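Local coordinates for DUF1460 domain-containing protein (Legionella pneumophila subsp. pneumophila, PDB 2IM9) that is of unknown function but probably belongs to the amidase-like hydrolases of peptidase clan CA, which would suggest a bacterial cell-wall peptide or muropeptide as substrate, at residues A[33-38]-A[113-118]; A[62-67]-A[100-105]; A[54-59]-A[107-112]; A[119-124]-A[148-153]. One frame throughout, in Å; residues are numbered along the deposited sequence.

Contact 1: A[33-38]-A[113-118]; sequences QANSSI and SFQECL
Across two helices, the CA atoms of Ile-38 and Phe-114 lie 8.6 Å apart and those of Asn-35 and Gln-115 lie 9.6 Å apart, so the backbones stand well clear and side chains bridge the gap. This is helix-helix packing, partly buried, in which the N-terminal helix 27-45 rests against helix 111-122. The apolar half is a single pair: CD1 of Ile-38 approaches CE2 of Phe-114 to 3.5 Å, with the two side chains crossing at about a right angle. The methyl meets the ring obliquely at CE2, with CD2 and CZ equally distant on its two sides. Phe-114 reaches it because its CG is anti to the backbone N (chi1 157°), which swings the ring out beside the carbonyl carbon. Leu-105 of helix 95-107 touches both Ile-38 and Phe-114, and Leu-111 also packs on Ile-38, so the pair belongs to a small apolar cluster. The polar half is partly exposed. OD1 of Asn-35 and NE2 of Gln-115 are 3.6 Å apart and are not hydrogen-bonded to each other; their amide planes are turned 74° apart. Instead, each of these atoms hydrogen-bonds to the hydroxyl of Tyr-88, which couples the helices from a loop. Farther along, the helix 111-122 side is tied covalently to the C-terminal region through the disulfide of Cys-117 with Cys-327. One turn after Phe-114, CB of Leu-118 sits 4.2 Å above one face of the phenyl ring, offset toward its rim.

Contact 2: A[62-67]-A[100-105]; sequences AYFKGT and NTVLSL
Phe-64 and Leu-105 meet side chain to side chain from opposite directions, CE2 of Phe-64 lying 3.6 Å from CD1 of Leu-105. The methyl comes to the ring edge, near the ring plane, and CZ of Phe-64 is only slightly farther from it, at 3.8 Å. CG2 of Val-102 lies looser and oblique to the ring, 4.5 Å from CD2 of Phe-64. A face of the same ring is taken by its neighbour in sequence: CD2 of Tyr-63 stands 3.7 Å above the plane, over the centre. Phe-93 adds an edge-to-face aromatic contact from a loop. In the next shell, Phe-64 begins the type II turn 64-67 that follows helix 53-63, with Gly-66 at the positive phi (88°) such a turn favours. Its carbonyl O takes two bonds, from Thr-67 N and, at 2.9 Å, from Thr-67 OG1, both arriving at the same face of the carbonyl plane. These fix the backbone from which the ring projects. Beyond the turn, Gly-66 and Thr-67 bond to the backbone of Val-291, and Lys-65 forms a salt bridge with Asp-293. On helix 95-107, Ser-104 OG folds back onto Asn-100 O. Across the contact itself no polar atom is engaged, so the helix and the turn are held here by buried shape fit and dispersion, while the hydrogen bonds of turn and helix hold the backbones that carry the side chains.

Contact 3: A[54-59]-A[107-112]; sequences ADRISQ and LANSLE
At the carboxyl end of helix 95-107, where the chain turns through 108-110 into helix 111-122, the guanidinium group of Arg-56 reaches the backbone carbonyls and comes close to that of Ala-108. Arg-56 NH2 stands 2.8 Å from Ala-108 O, but the angle is poor and the pair is a close polar approach, not a hydrogen bond. The stronger grip lies just before the turn: NE hydrogen-bonds to Ala-106 O, and NH2 makes a weak bond to Leu-105 O. The side chain leaves helix 53-63 toward the turn and bends at chi3 (66°), which brings the guanidinium around to this cluster of oxygens. In the fold the contact joins helix 53-63 to the connection between two successive helices, 95-107 and 111-122. A positive charge beside the carbonyl end of a helix would be electrostatically favoured. The outer edge of the guanidinium is served by water 1, which lies in its plane and accepts from NH1 at 2.8 Å. The same water accepts from Asn-109 ND2, although Asn-109 has a second conformer, so this half of the bridge is less certain. Pro-322 packs against both Arg-56 and Asn-109. The CB of Ala-108 points away from Arg-56, into the packing against Ser-113, Phe-114 and Cys-117 of the following helix, leaving its carbonyl to meet the arginine. Ser-110 takes the N-cap position of helix 111-122, its OG hydrogen-bonded to that of Ser-113.

Contact 4: A[119-124]-A[148-153]; sequences KHTRYK and RGLLKD
Arg-148 lays its guanidinium against the last turn of helix 111-122, and this is the tightly packed part of the contact: His-120 O lies over one face of the group, 3.1 Å above its plane and offset toward its rim. The closest approach is at the edge, near the plane, where Thr-121 OG1 comes 2.9 Å from Arg-148 NH2. Neither approach has hydrogen-bond geometry, and Thr-121 OG1 bonds to Cys-117 O in its own helix. Arg-148 reaches this place with CG between the backbone N and the carbonyl carbon (chi1 75°) and its chain extended to NE. The hydrogen bonds of the guanidinium go to other residues: NE to Asn-145 OD1, and NH1 to the carbonyls of Cys-327 and Gln-328 in the C-terminal segment. Leu-150 packs more loosely, its CD2 4.2 Å from the methyl CG2 of Thr-121 and 4.0 Å from its OG1. Looser too is the partly exposed side, where CB of His-120 passes Arg-148 NH1 at 3.9 Å while the imidazole turns back to its own helix, ND1 bonding to Glu-116 O. Between Arg-148 and Leu-150, Gly-149 closes helix 137-147 in a Schellman motif, its positive phi (87°) letting the chain leave the helix for strand 151-153, which pairs antiparallel with strand 311-317. The contact thus joins a helix end to a helix-to-strand turn. Its chemistry is that of a buried cation among oxygens, so attraction across the segments is probably electrostatic, while direct bonds to other residues set the guanidinium's orientation.

Contacts 1, 3 and 4 all use helix 111-122 or the turn leading into it, and contact 2 is placed on the preceding helix, 95-107. Contact 2 is wholly buried and purely apolar, whereas contact 1, whose centre lies about 18 Å from the centre of the chain, is apolar inside and polar toward its partly exposed side. Contacts 3 and 4, also buried, each put an arginine among backbone oxygens, the former with a water at its edge, the latter bonded to carbonyls of the C-terminal segment. Contacts 2 and 3 share helix 53-63, and contact 2 is nested along the chain within contacts 1 and 3. Leu-107 and Leu-150 touch between contacts 3 and 4.

Contact 1: A[33-38]-A[113-118]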
# COMPACT_ATOMS: atom_id res chain seq x y z
N GLN A 33 5.00 -20.85 -7.88
CA GLN A 33 3.60 -21.09 -7.53
C GLN A 33 2.73 -19.93 -8.00
O GLN A 33 1.63 -20.13 -8.55
CB GLN A 33 3.43 -21.27 -6.01
CG GLN A 33 1.97 -21.21 -5.53
CD GLN A 33 1.80 -21.13 -4.00
OE1 GLN A 33 2.26 -20.20 -3.33
NE2 GLN A 33 1.12 -22.14 -3.44
N ALA A 34 3.21 -18.70 -7.75
CA ALA A 34 2.47 -17.50 -8.18
C ALA A 34 2.34 -17.42 -9.69
O ALA A 34 1.29 -17.01 -10.19
CB ALA A 34 3.14 -16.24 -7.64
N ASN A 35 3.41 -17.76 -10.43
CA ASN A 35 3.34 -17.78 -11.90
C ASN A 35 2.20 -18.68 -12.39
O ASN A 35 1.43 -18.29 -13.27
CB ASN A 35 4.67 -18.23 -12.50
CG ASN A 35 5.78 -17.23 -12.29
OD1 ASN A 35 5.52 -16.05 -12.04
ND2 ASN A 35 7.03 -17.69 -12.38
N SER A 36 2.08 -19.87 -11.80
CA SER A 36 1.03 -20.81 -12.18
C SER A 36 -0.36 -20.24 -11.87
O SER A 36 -1.23 -20.23 -12.74
CB SER A 36 1.27 -22.19 -11.53
OG SER A 36 0.30 -23.12 -11.95
N SER A 37 -0.55 -19.71 -10.66
CA SER A 37 -1.84 -19.15 -10.23
C SER A 37 -2.28 -17.92 -11.02
O SER A 37 -3.46 -17.77 -11.37
CB SER A 37 -1.80 -18.81 -8.74
OG SER A 37 -1.64 -19.98 -7.97
N ILE A 38 -1.32 -17.04 -11.29
CA ILE A 38 -1.59 -15.80 -12.04
C ILE A 38 -1.90 -16.09 -13.51
O ILE A 38 -2.83 -15.51 -14.08
CB ILE A 38 -0.43 -14.80 -11.86
CG1 ILE A 38 -0.42 -14.34 -10.39
CG2 ILE A 38 -0.61 -13.61 -12.79
CD1 ILE A 38 0.88 -13.62 -9.94
N SER A 113 2.70 -8.98 -18.27
CA SER A 113 2.40 -7.56 -18.08
C SER A 113 2.21 -7.28 -16.59
O SER A 113 2.55 -6.19 -16.12
CB SER A 113 1.19 -7.11 -18.93
OG SER A 113 0.07 -7.94 -18.67
N PHE A 114 1.69 -8.25 -15.83
CA PHE A 114 1.59 -8.10 -14.36
C PHE A 114 2.98 -7.88 -13.74
O PHE A 114 3.17 -7.00 -12.89
CB PHE A 114 0.93 -9.32 -13.71
CG PHE A 114 1.27 -9.50 -12.24
CD1 PHE A 114 0.65 -8.71 -11.28
CD2 PHE A 114 2.24 -10.41 -11.84
CE1 PHE A 114 0.97 -8.83 -9.92
CE2 PHE A 114 2.56 -10.54 -10.48
CZ PHE A 114 1.91 -9.76 -9.53
N GLN A 115 3.94 -8.69 -14.17
CA GLN A 115 5.30 -8.57 -13.65
C GLN A 115 5.83 -7.16 -13.89
O GLN A 115 6.39 -6.52 -12.99
CB GLN A 115 6.19 -9.61 -14.32
CG GLN A 115 6.01 -10.98 -13.73
CD GLN A 115 6.61 -12.08 -14.57
OE1 GLN A 115 6.96 -11.87 -15.74
NE2 GLN A 115 6.70 -13.26 -14.00
N GLU A 116 5.59 -6.63 -15.09
CA GLU A 116 6.07 -5.31 -15.46
C GLU A 116 5.36 -4.22 -14.65
O GLU A 116 5.99 -3.29 -14.14
CB GLU A 116 5.84 -5.10 -16.95
CG GLU A 116 6.58 -3.91 -17.51
N CYS A 117 4.04 -4.35 -14.54
CA CYS A 117 3.23 -3.39 -13.80
C CYS A 117 3.64 -3.37 -12.32
O CYS A 117 3.73 -2.31 -11.70
CB CYS A 117 1.74 -3.74 -13.91
SG CYS A 117 0.96 -3.40 -15.51
N LEU A 118 3.86 -4.56 -11.77
CA LEU A 118 4.24 -4.65 -10.36
C LEU A 118 5.60 -4.01 -10.14
O LEU A 118 5.78 -3.24 -9.19
CB LEU A 118 4.24 -6.10 -9.87
CG LEU A 118 4.50 -6.22 -8.36
CD1 LEU A 118 3.39 -5.56 -7.52
CD2 LEU A 118 4.68 -7.69 -7.96

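Contact 2: A[62-67]-A[100-105]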
# COMPACT_ATOMS: atom_id res chain seq x y z
N ALA A 62 -11.16 -9.63 -4.14
CA ALA A 62 -12.00 -10.68 -3.53
C ALA A 62 -11.38 -12.07 -3.65
O ALA A 62 -11.48 -12.87 -2.73
CB ALA A 62 -13.38 -10.67 -4.14
N TYR A 63 -10.72 -12.32 -4.77
CA TYR A 63 -10.13 -13.64 -5.05
C TYR A 63 -9.12 -14.03 -3.97
O TYR A 63 -8.93 -15.22 -3.68
CB TYR A 63 -9.48 -13.61 -6.42
CG TYR A 63 -8.74 -14.88 -6.80
CD1 TYR A 63 -9.43 -16.04 -7.17
CD2 TYR A 63 -7.35 -14.91 -6.80
CE1 TYR A 63 -8.74 -17.21 -7.52
CE2 TYR A 63 -6.65 -16.06 -7.15
CZ TYR A 63 -7.35 -17.21 -7.51
OH TYR A 63 -6.64 -18.34 -7.84
N PHE A 64 -8.47 -13.03 -3.37
CA PHE A 64 -7.46 -13.28 -2.34
C PHE A 64 -7.97 -13.17 -0.91
O PHE A 64 -7.18 -13.27 0.01
CB PHE A 64 -6.26 -12.33 -2.52
CG PHE A 64 -5.51 -12.55 -3.80
CD1 PHE A 64 -4.71 -13.69 -3.97
CD2 PHE A 64 -5.61 -11.65 -4.84
CE1 PHE A 64 -4.01 -13.91 -5.16
CE2 PHE A 64 -4.92 -11.85 -6.04
CZ PHE A 64 -4.12 -12.98 -6.20
N LYS A 65 -9.27 -12.94 -0.71
CA LYS A 65 -9.80 -12.93 0.67
C LYS A 65 -9.47 -14.26 1.36
O LYS A 65 -9.55 -15.33 0.75
CB LYS A 65 -11.31 -12.69 0.70
CG LYS A 65 -11.71 -11.24 0.52
CD LYS A 65 -13.21 -11.09 0.30
CE LYS A 65 -13.99 -11.37 1.57
NZ LYS A 65 -15.44 -11.10 1.33
N GLY A 66 -9.09 -14.16 2.64
CA GLY A 66 -8.73 -15.33 3.43
C GLY A 66 -7.27 -15.76 3.36
O GLY A 66 -6.85 -16.62 4.13
N THR A 67 -6.51 -15.16 2.45
CA THR A 67 -5.06 -15.40 2.37
C THR A 67 -4.35 -14.82 3.59
O THR A 67 -4.66 -13.71 4.03
CB THR A 67 -4.46 -14.78 1.08
OG1 THR A 67 -5.13 -15.34 -0.06
CG2 THR A 67 -2.97 -15.07 0.97
N ASN A 100 -0.57 -3.42 -3.74
CA ASN A 100 0.31 -3.44 -4.92
C ASN A 100 0.02 -4.61 -5.85
O ASN A 100 -0.00 -4.46 -7.08
CB ASN A 100 1.77 -3.54 -4.47
CG ASN A 100 2.36 -2.18 -4.14
OD1 ASN A 100 2.01 -1.18 -4.75
ND2 ASN A 100 3.29 -2.15 -3.18
N THR A 101 -0.20 -5.78 -5.26
CA THR A 101 -0.45 -6.98 -6.07
C THR A 101 -1.80 -6.86 -6.78
O THR A 101 -1.89 -7.08 -7.99
CB THR A 101 -0.39 -8.24 -5.22
OG1 THR A 101 0.92 -8.33 -4.65
CG2 THR A 101 -0.64 -9.45 -6.10
N VAL A 102 -2.84 -6.48 -6.04
CA VAL A 102 -4.17 -6.35 -6.65
C VAL A 102 -4.18 -5.31 -7.78
O VAL A 102 -4.67 -5.60 -8.88
CB VAL A 102 -5.26 -6.01 -5.60
CG1 VAL A 102 -6.57 -5.64 -6.32
CG2 VAL A 102 -5.45 -7.20 -4.66
N LEU A 103 -3.62 -4.12 -7.52
CA LEU A 103 -3.57 -3.07 -8.54
C LEU A 103 -2.84 -3.53 -9.79
O LEU A 103 -3.33 -3.32 -10.90
CB LEU A 103 -2.93 -1.80 -7.99
CG LEU A 103 -3.79 -1.02 -6.99
CD1 LEU A 103 -2.99 0.19 -6.47
CD2 LEU A 103 -5.13 -0.61 -7.61
N SER A 104 -1.68 -4.16 -9.61
CA SER A 104 -0.88 -4.61 -10.75
C SER A 104 -1.58 -5.71 -11.54
O SER A 104 -1.50 -5.72 -12.77
CB SER A 104 0.52 -5.03 -10.31
OG SER A 104 1.17 -3.96 -9.64
N LEU A 105 -2.28 -6.63 -10.87
CA LEU A 105 -3.10 -7.64 -11.58
C LEU A 105 -4.24 -6.95 -12.35
O LEU A 105 -4.52 -7.30 -13.49
CB LEU A 105 -3.68 -8.69 -10.61
CG LEU A 105 -2.67 -9.70 -10.04
CD1 LEU A 105 -3.21 -10.36 -8.78
CD2 LEU A 105 -2.31 -10.75 -11.11

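Contact 3: A[54-59]-A[107-112]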
# COMPACT_ATOMS: atom_id res chain seq x y z
N ALA A 54 -12.78 -0.57 -11.74
CA ALA A 54 -13.25 -0.75 -10.36
C ALA A 54 -13.76 -2.17 -10.12
O ALA A 54 -13.49 -2.77 -9.06
CB ALA A 54 -14.31 0.29 -10.01
N ASP A 55 -14.46 -2.73 -11.10
CA ASP A 55 -14.96 -4.10 -10.98
C ASP A 55 -13.83 -5.13 -11.05
O ASP A 55 -13.88 -6.14 -10.38
CB ASP A 55 -16.04 -4.41 -12.03
CG ASP A 55 -17.42 -3.78 -11.69
OD1 ASP A 55 -17.63 -3.31 -10.54
OD2 ASP A 55 -18.29 -3.77 -12.57
N ARG A 56 -12.81 -4.85 -11.87
CA ARG A 56 -11.60 -5.70 -11.87
C ARG A 56 -10.93 -5.72 -10.48
O ARG A 56 -10.57 -6.77 -9.94
CB ARG A 56 -10.62 -5.19 -12.92
CG ARG A 56 -11.03 -5.55 -14.34
CD ARG A 56 -10.03 -5.03 -15.37
NE ARG A 56 -8.71 -5.68 -15.26
CZ ARG A 56 -8.36 -6.80 -15.88
NH1 ARG A 56 -9.22 -7.45 -16.68
NH2 ARG A 56 -7.13 -7.28 -15.71
N ILE A 57 -10.76 -4.53 -9.92
CA ILE A 57 -10.16 -4.41 -8.58
C ILE A 57 -11.01 -5.16 -7.57
O ILE A 57 -10.47 -5.84 -6.72
CB ILE A 57 -10.01 -2.92 -8.16
CG1 ILE A 57 -8.93 -2.24 -9.00
CG2 ILE A 57 -9.75 -2.78 -6.62
CD1 ILE A 57 -8.97 -0.74 -8.91
N SER A 58 -12.34 -5.03 -7.66
CA SER A 58 -13.20 -5.73 -6.71
C SER A 58 -13.07 -7.25 -6.85
O SER A 58 -12.93 -7.94 -5.86
CB SER A 58 -14.67 -5.30 -6.85
OG SER A 58 -15.49 -5.98 -5.90
N GLN A 59 -13.11 -7.75 -8.09
CA GLN A 59 -13.02 -9.18 -8.33
C GLN A 59 -11.69 -9.76 -7.91
O GLN A 59 -11.65 -10.77 -7.22
CB GLN A 59 -13.29 -9.47 -9.81
CG GLN A 59 -14.77 -9.26 -10.15
CD GLN A 59 -15.10 -9.58 -11.60
OE1 GLN A 59 -14.39 -10.35 -12.25
NE2 GLN A 59 -16.19 -8.99 -12.11
N LEU A 107 -4.41 -3.96 -13.53
CA LEU A 107 -3.92 -3.13 -14.62
C LEU A 107 -3.41 -3.91 -15.82
O LEU A 107 -3.30 -3.34 -16.91
CB LEU A 107 -2.78 -2.25 -14.11
CG LEU A 107 -3.17 -1.09 -13.20
CD1 LEU A 107 -1.88 -0.48 -12.71
CD2 LEU A 107 -4.01 -0.07 -13.96
N ALA A 108 -3.14 -5.20 -15.63
CA ALA A 108 -2.48 -6.04 -16.63
C ALA A 108 -3.44 -7.06 -17.20
O ALA A 108 -4.52 -7.24 -16.66
CB ALA A 108 -1.28 -6.73 -16.00
N ASN A 109 -3.01 -7.74 -18.27
CA ASN A 109 -3.81 -8.78 -18.93
C ASN A 109 -3.12 -10.13 -19.02
O ASN A 109 -3.62 -11.05 -19.68
CB ASN A 109 -4.13 -8.36 -20.37
CG ASN A 109 -5.27 -7.39 -20.45
OD1 ASN A 109 -5.16 -6.36 -21.10
ND2 ASN A 109 -6.39 -7.73 -19.82
N SER A 110 -1.96 -10.26 -18.38
CA SER A 110 -1.14 -11.45 -18.53
C SER A 110 -0.12 -11.51 -17.40
O SER A 110 0.18 -10.48 -16.80
CB SER A 110 -0.40 -11.41 -19.87
OG SER A 110 0.60 -10.40 -19.88
N LEU A 111 0.43 -12.69 -17.14
CA LEU A 111 1.50 -12.82 -16.15
C LEU A 111 2.66 -11.86 -16.48
O LEU A 111 3.21 -11.20 -15.59
CB LEU A 111 1.98 -14.27 -16.08
CG LEU A 111 3.25 -14.54 -15.27
CD1 LEU A 111 3.01 -14.30 -13.78
CD2 LEU A 111 3.76 -15.96 -15.52
N GLU A 112 3.02 -11.78 -17.76
CA GLU A 112 4.15 -10.94 -18.19
C GLU A 112 3.91 -9.44 -17.94
O GLU A 112 4.79 -8.72 -17.45
CB GLU A 112 4.45 -11.20 -19.67
CG GLU A 112 4.89 -12.64 -19.98
CD GLU A 112 3.75 -13.67 -20.19
OE1 GLU A 112 2.53 -13.37 -20.05
OE2 GLU A 112 4.10 -14.84 -20.50
O HOH W 1 -7.41 -9.18 -17.98

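Contact 4: A[119-124]-A[148-153]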
# COMPACT_ATOMS: atom_id res chain seq x y z
N LYS A 119 6.54 -4.31 -11.02
CA LYS A 119 7.88 -3.71 -10.91
C LYS A 119 7.77 -2.17 -10.90
O LYS A 119 8.37 -1.51 -10.05
CB LYS A 119 8.82 -4.21 -12.02
CG LYS A 119 10.28 -3.80 -11.81
CD LYS A 119 11.21 -4.46 -12.85
CE LYS A 119 10.96 -3.97 -14.26
NZ LYS A 119 11.76 -4.79 -15.24
N HIS A 120 6.97 -1.61 -11.81
CA HIS A 120 6.84 -0.16 -11.88
C HIS A 120 5.98 0.47 -10.79
O HIS A 120 6.03 1.67 -10.62
CB HIS A 120 6.36 0.28 -13.27
CG HIS A 120 7.45 0.27 -14.29
ND1 HIS A 120 7.80 -0.86 -14.98
CD2 HIS A 120 8.30 1.24 -14.68
CE1 HIS A 120 8.81 -0.58 -15.79
NE2 HIS A 120 9.12 0.70 -15.63
N THR A 121 5.21 -0.33 -10.06
CA THR A 121 4.40 0.19 -8.96
C THR A 121 5.18 0.12 -7.64
O THR A 121 5.04 1.01 -6.79
CB THR A 121 3.05 -0.60 -8.82
OG1 THR A 121 2.34 -0.55 -10.07
CG2 THR A 121 2.16 0.04 -7.78
N ARG A 122 6.01 -0.92 -7.50
CA ARG A 122 6.76 -1.18 -6.27
C ARG A 122 8.04 -0.37 -6.17
O ARG A 122 8.48 -0.08 -5.06
CB ARG A 122 7.14 -2.65 -6.15
CG ARG A 122 5.99 -3.57 -5.80
CD ARG A 122 6.57 -4.97 -5.50
NE ARG A 122 7.28 -4.97 -4.21
CZ ARG A 122 8.42 -5.62 -3.98
NH1 ARG A 122 9.00 -6.32 -4.96
NH2 ARG A 122 8.98 -5.56 -2.76
N TYR A 123 8.62 -0.03 -7.32
CA TYR A 123 9.93 0.63 -7.38
C TYR A 123 9.87 1.91 -8.19
O TYR A 123 9.22 1.97 -9.22
CB TYR A 123 10.97 -0.28 -8.03
CG TYR A 123 11.18 -1.57 -7.28
CD1 TYR A 123 12.09 -1.65 -6.22
CD2 TYR A 123 10.48 -2.71 -7.64
CE1 TYR A 123 12.27 -2.85 -5.52
CE2 TYR A 123 10.64 -3.91 -6.96
CZ TYR A 123 11.53 -3.96 -5.89
OH TYR A 123 11.69 -5.16 -5.24
N LYS A 124 10.60 2.92 -7.74
CA LYS A 124 10.77 4.15 -8.52
C LYS A 124 11.33 3.85 -9.91
O LYS A 124 12.40 3.24 -10.04
CB LYS A 124 11.69 5.10 -7.75
CG LYS A 124 11.83 6.46 -8.39
CD LYS A 124 12.96 7.25 -7.75
CE LYS A 124 13.25 8.53 -8.54
NZ LYS A 124 14.27 9.37 -7.84
N ARG A 148 3.12 9.21 -12.34
CA ARG A 148 3.11 8.41 -13.56
C ARG A 148 1.69 8.09 -14.05
O ARG A 148 1.51 7.37 -15.04
CB ARG A 148 3.96 7.17 -13.39
CG ARG A 148 3.34 6.11 -12.56
CD ARG A 148 4.37 5.07 -12.29
NE ARG A 148 3.76 3.94 -11.61
CZ ARG A 148 3.30 2.85 -12.22
NH1 ARG A 148 3.40 2.74 -13.54
NH2 ARG A 148 2.76 1.88 -11.50
N GLY A 149 0.70 8.63 -13.37
CA GLY A 149 -0.68 8.60 -13.85
C GLY A 149 -1.48 7.38 -13.48
O GLY A 149 -2.54 7.12 -14.08
N LEU A 150 -1.01 6.62 -12.49
CA LEU A 150 -1.76 5.48 -11.99
C LEU A 150 -2.86 5.89 -11.00
O LEU A 150 -4.01 5.39 -11.09
CB LEU A 150 -0.83 4.45 -11.34
CG LEU A 150 -1.54 3.24 -10.70
CD1 LEU A 150 -2.40 2.51 -11.73
CD2 LEU A 150 -0.52 2.28 -10.08
N LEU A 151 -2.50 6.79 -10.08
CA LEU A 151 -3.41 7.21 -9.01
C LEU A 151 -3.75 8.69 -9.09
O LEU A 151 -2.95 9.51 -9.58
CB LEU A 151 -2.79 6.93 -7.64
CG LEU A 151 -2.36 5.48 -7.35
CD1 LEU A 151 -1.56 5.41 -6.05
CD2 LEU A 151 -3.57 4.55 -7.32
N LYS A 152 -4.93 9.03 -8.57
CA LYS A 152 -5.33 10.41 -8.34
C LYS A 152 -5.89 10.54 -6.94
O LYS A 152 -6.76 9.76 -6.57
CB LYS A 152 -6.42 10.81 -9.34
CG LYS A 152 -6.89 12.26 -9.23
CD LYS A 152 -7.83 12.64 -10.38
CE LYS A 152 -9.09 11.78 -10.41
NZ LYS A 152 -10.16 12.36 -11.29
N ASP A 153 -5.42 11.53 -6.19
CA ASP A 153 -5.92 11.78 -4.84
C ASP A 153 -7.22 12.56 -4.99
O ASP A 153 -7.23 13.67 -5.57
CB ASP A 153 -4.87 12.58 -4.05
CG ASP A 153 -5.20 12.73 -2.56
OD1 ASP A 153 -6.39 12.90 -2.23
OD2 ASP A 153 -4.25 12.71 -1.73